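Local coordinates for protein D,D-dipeptidase/D,D-carboxypeptidase (Enterococcus faecalis, PDB 4F78) that probably acts as a zinc-dependent D,D-dipeptidase and D,D-carboxypeptidase that removes D-alanine from cell-wall precursors, at residues 150-155 / 163-168. Numbering follows the deposited sequence.
Sequences QRYARD and SHEPWH. With ZN (zinc ion), chain B; EDO (1,2-ethanediol), chain K.
Tyr-152 reaches the 163-168 segment through CB and then along the CD2-CE2 side of its ring, and the outermost of these contacts is with the zinc ligand His-168. Its CB lies 3.7 Å from Ser-163 O. With CG anti to its own carbonyl carbon (chi1 -59°), the ring runs alongside Glu-165, where CD2 comes 3.4 Å from OE1 of that carboxylate. Farther out, CE2 sits over the centre of the imidazole of His-168, 3.7 Å from NE2. Centroids 4.8 Å apart and planes at 54° define an edge-to-face pair with Tyr-152 supplying the edge. Arg-151 CG covers a face of the phenol ring, while Arg-151 CB packs against His-168 CD2.

Two backbone bonds fix the register: Arg-151 N donates to His-168 O almost straight (N-H...O 173°), and Glu-165 N donates to Tyr-152 O at 3.0 Å. Between them, water 1 accepts from Tyr-152 N and donates to the carbonyls of Glu-165 and His-168, so the gap in direct pairing is bridged. Arg-154 CB makes a CH-pi contact over a face of His-164, 4.2 Å from the ring centroid.

His-168 ND1 binds zinc at 2.2 Å, alongside His-108 and Asp-115, whereas NE2 is hydrogen-bonded to Glu-107, which also pairs with Arg-151. Water 2, itself bound to the zinc, accepts from Trp-167 NE1 and lies close to Glu-165 OE1. The imidazole is thus held at both nitrogens and across a face, which fixes its rotation, and the Glu-165 carboxylate beside a zinc-bound water is consistent with the general-base arrangement of this peptidase family.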
loop_
_atom_site.group_PDB
_atom_site.type_symbol
_atom_site.label_atom_id
_atom_site.label_comp_id
_atom_site.label_asym_id
_atom_site.label_seq_id
_atom_site.Cartn_x
_atom_site.Cartn_y
_atom_site.Cartn_z
ATOM N N GLN A 150 5.982 2.701 5.388
ATOM C CA GLN A 150 6.253 1.486 6.185
ATOM C C GLN A 150 4.954 1.136 6.924
ATOM O O GLN A 150 4.423 1.950 7.694
ATOM C CB GLN A 150 7.378 1.717 7.183
ATOM C CG GLN A 150 7.763 0.448 7.932
ATOM C CD GLN A 150 8.844 0.719 8.963
ATOM O OE1 GLN A 150 9.686 1.605 8.775
ATOM N NE2 GLN A 150 8.788 0.007 10.084
ATOM N N ARG A 151 4.429 -0.057 6.685
ATOM C CA ARG A 151 3.041 -0.361 7.026
ATOM C C ARG A 151 2.754 -0.549 8.510
ATOM O O ARG A 151 1.698 -0.083 9.040
ATOM C CB ARG A 151 2.638 -1.611 6.243
ATOM C CG ARG A 151 1.184 -1.977 6.440
ATOM C CD ARG A 151 0.265 -0.883 5.921
ATOM N NE ARG A 151 -1.137 -1.330 6.001
ATOM C CZ ARG A 151 -1.895 -1.234 7.093
ATOM N NH1 ARG A 151 -1.404 -0.645 8.193
ATOM N NH2 ARG A 151 -3.175 -1.652 7.063
ATOM N N TYR A 152 3.695 -1.191 9.201
ATOM C CA TYR A 152 3.456 -1.655 10.567
ATOM C C TYR A 152 4.477 -1.094 11.521
ATOM O O TYR A 152 5.569 -1.682 11.703
ATOM C CB TYR A 152 3.536 -3.203 10.613
ATOM C CG TYR A 152 2.526 -3.878 9.692
ATOM C CD1 TYR A 152 1.146 -3.672 9.848
ATOM C CD2 TYR A 152 2.954 -4.739 8.664
ATOM C CE1 TYR A 152 0.211 -4.291 8.980
ATOM C CE2 TYR A 152 2.029 -5.354 7.799
ATOM C CZ TYR A 152 0.677 -5.147 7.976
ATOM O OH TYR A 152 -0.194 -5.778 7.110
ATOM N N ALA A 153 4.139 0.037 12.146
ATOM C CA ALA A 153 5.043 0.638 13.105
ATOM C C ALA A 153 4.786 0.089 14.498
ATOM O O ALA A 153 3.666 -0.360 14.815
ATOM C CB ALA A 153 4.883 2.175 13.103
ATOM N N ARG A 154 5.804 0.175 15.351
ATOM C CA ARG A 154 5.673 -0.186 16.767
ATOM C C ARG A 154 4.610 0.608 17.520
ATOM O O ARG A 154 3.876 0.040 18.349
ATOM C CB ARG A 154 7.017 -0.014 17.486
ATOM C CG ARG A 154 7.040 -0.593 18.864
ATOM C CD ARG A 154 8.428 -0.442 19.468
ATOM N NE ARG A 154 8.938 0.917 19.269
ATOM C CZ ARG A 154 10.098 1.350 19.739
ATOM N NH1 ARG A 154 10.863 0.528 20.451
ATOM N NH2 ARG A 154 10.499 2.610 19.510
ATOM N N ASP A 155 4.489 1.911 17.257
ATOM C CA ASP A 155 3.504 2.659 18.071
ATOM C C ASP A 155 2.050 2.481 17.577
ATOM O O ASP A 155 1.132 3.099 18.121
ATOM C CB ASP A 155 3.886 4.149 18.249
ATOM C CG ASP A 155 3.848 4.936 16.937
ATOM O OD1 ASP A 155 3.728 4.322 15.849
ATOM O OD2 ASP A 155 3.954 6.190 16.977
ATOM N N SER A 163 2.414 -6.877 14.692
ATOM C CA SER A 163 3.616 -6.347 15.384
ATOM C C SER A 163 4.523 -5.505 14.454
ATOM O O SER A 163 4.463 -5.661 13.247
ATOM C CB SER A 163 4.443 -7.469 16.037
ATOM O OG SER A 163 3.722 -8.154 17.071
ATOM N N HIS A 164 5.301 -4.576 15.046
ATOM C CA HIS A 164 6.342 -3.786 14.367
ATOM C C HIS A 164 7.062 -4.643 13.339
ATOM O O HIS A 164 7.604 -5.711 13.707
ATOM C CB HIS A 164 7.328 -3.301 15.450
ATOM C CG HIS A 164 8.515 -2.515 14.951
ATOM N ND1 HIS A 164 9.654 -2.353 15.710
ATOM C CD2 HIS A 164 8.715 -1.817 13.804
ATOM C CE1 HIS A 164 10.522 -1.601 15.041
ATOM N NE2 HIS A 164 9.982 -1.268 13.889
ATOM N N GLU A 165 7.047 -4.212 12.071
ATOM C CA GLU A 165 7.888 -4.840 11.019
ATOM C C GLU A 165 8.716 -3.791 10.274
ATOM O O GLU A 165 8.208 -3.048 9.412
ATOM C CB GLU A 165 7.029 -5.679 10.032
ATOM C CG GLU A 165 6.179 -6.769 10.741
ATOM C CD GLU A 165 5.323 -7.621 9.805
ATOM O OE1 GLU A 165 5.232 -7.321 8.580
ATOM O OE2 GLU A 165 4.767 -8.649 10.292
ATOM N N PRO A 166 10.012 -3.735 10.587
ATOM C CA PRO A 166 10.909 -2.831 9.877
ATOM C C PRO A 166 10.862 -3.042 8.343
ATOM O O PRO A 166 11.197 -2.107 7.613
ATOM C CB PRO A 166 12.284 -3.214 10.440
ATOM C CG PRO A 166 11.954 -3.684 11.857
ATOM C CD PRO A 166 10.668 -4.427 11.699
ATOM N N TRP A 167 10.464 -4.218 7.845
ATOM C CA TRP A 167 10.843 -4.569 6.467
ATOM C C TRP A 167 9.692 -4.507 5.458
ATOM O O TRP A 167 9.911 -4.685 4.255
ATOM C CB TRP A 167 11.420 -5.992 6.479
ATOM C CG TRP A 167 10.370 -6.959 7.050
ATOM C CD1 TRP A 167 9.258 -7.475 6.385
ATOM C CD2 TRP A 167 10.281 -7.448 8.408
ATOM N NE1 TRP A 167 8.526 -8.269 7.246
ATOM C CE2 TRP A 167 9.129 -8.270 8.489
ATOM C CE3 TRP A 167 11.073 -7.276 9.557
ATOM C CZ2 TRP A 167 8.756 -8.927 9.672
ATOM C CZ3 TRP A 167 10.699 -7.935 10.740
ATOM C CH2 TRP A 167 9.549 -8.749 10.785
ATOM N N HIS A 168 8.473 -4.269 5.943
ATOM C CA HIS A 168 7.258 -4.374 5.123
ATOM C C HIS A 168 6.747 -3.008 4.717
ATOM O O HIS A 168 6.363 -2.182 5.558
ATOM C CB HIS A 168 6.176 -5.167 5.896
ATOM C CG HIS A 168 4.863 -5.310 5.175
ATOM N ND1 HIS A 168 4.316 -6.540 4.893
ATOM C CD2 HIS A 168 3.963 -4.389 4.756
ATOM C CE1 HIS A 168 3.153 -6.384 4.294
ATOM N NE2 HIS A 168 2.905 -5.084 4.202
HETATM ZN ZN ZN B . 5.139 -8.536 4.516
HETATM C C1 EDO K . -0.894 -6.937 18.362
HETATM O O1 EDO K . -1.000 -8.275 18.920
HETATM C C2 EDO K . 0.272 -6.941 17.363
HETATM O O2 EDO K . 1.558 -7.051 18.024
HETATM O O HOH W 1 6.032 -2.417 8.253
HETATM O O HOH W 2 5.685 -8.877 6.625
#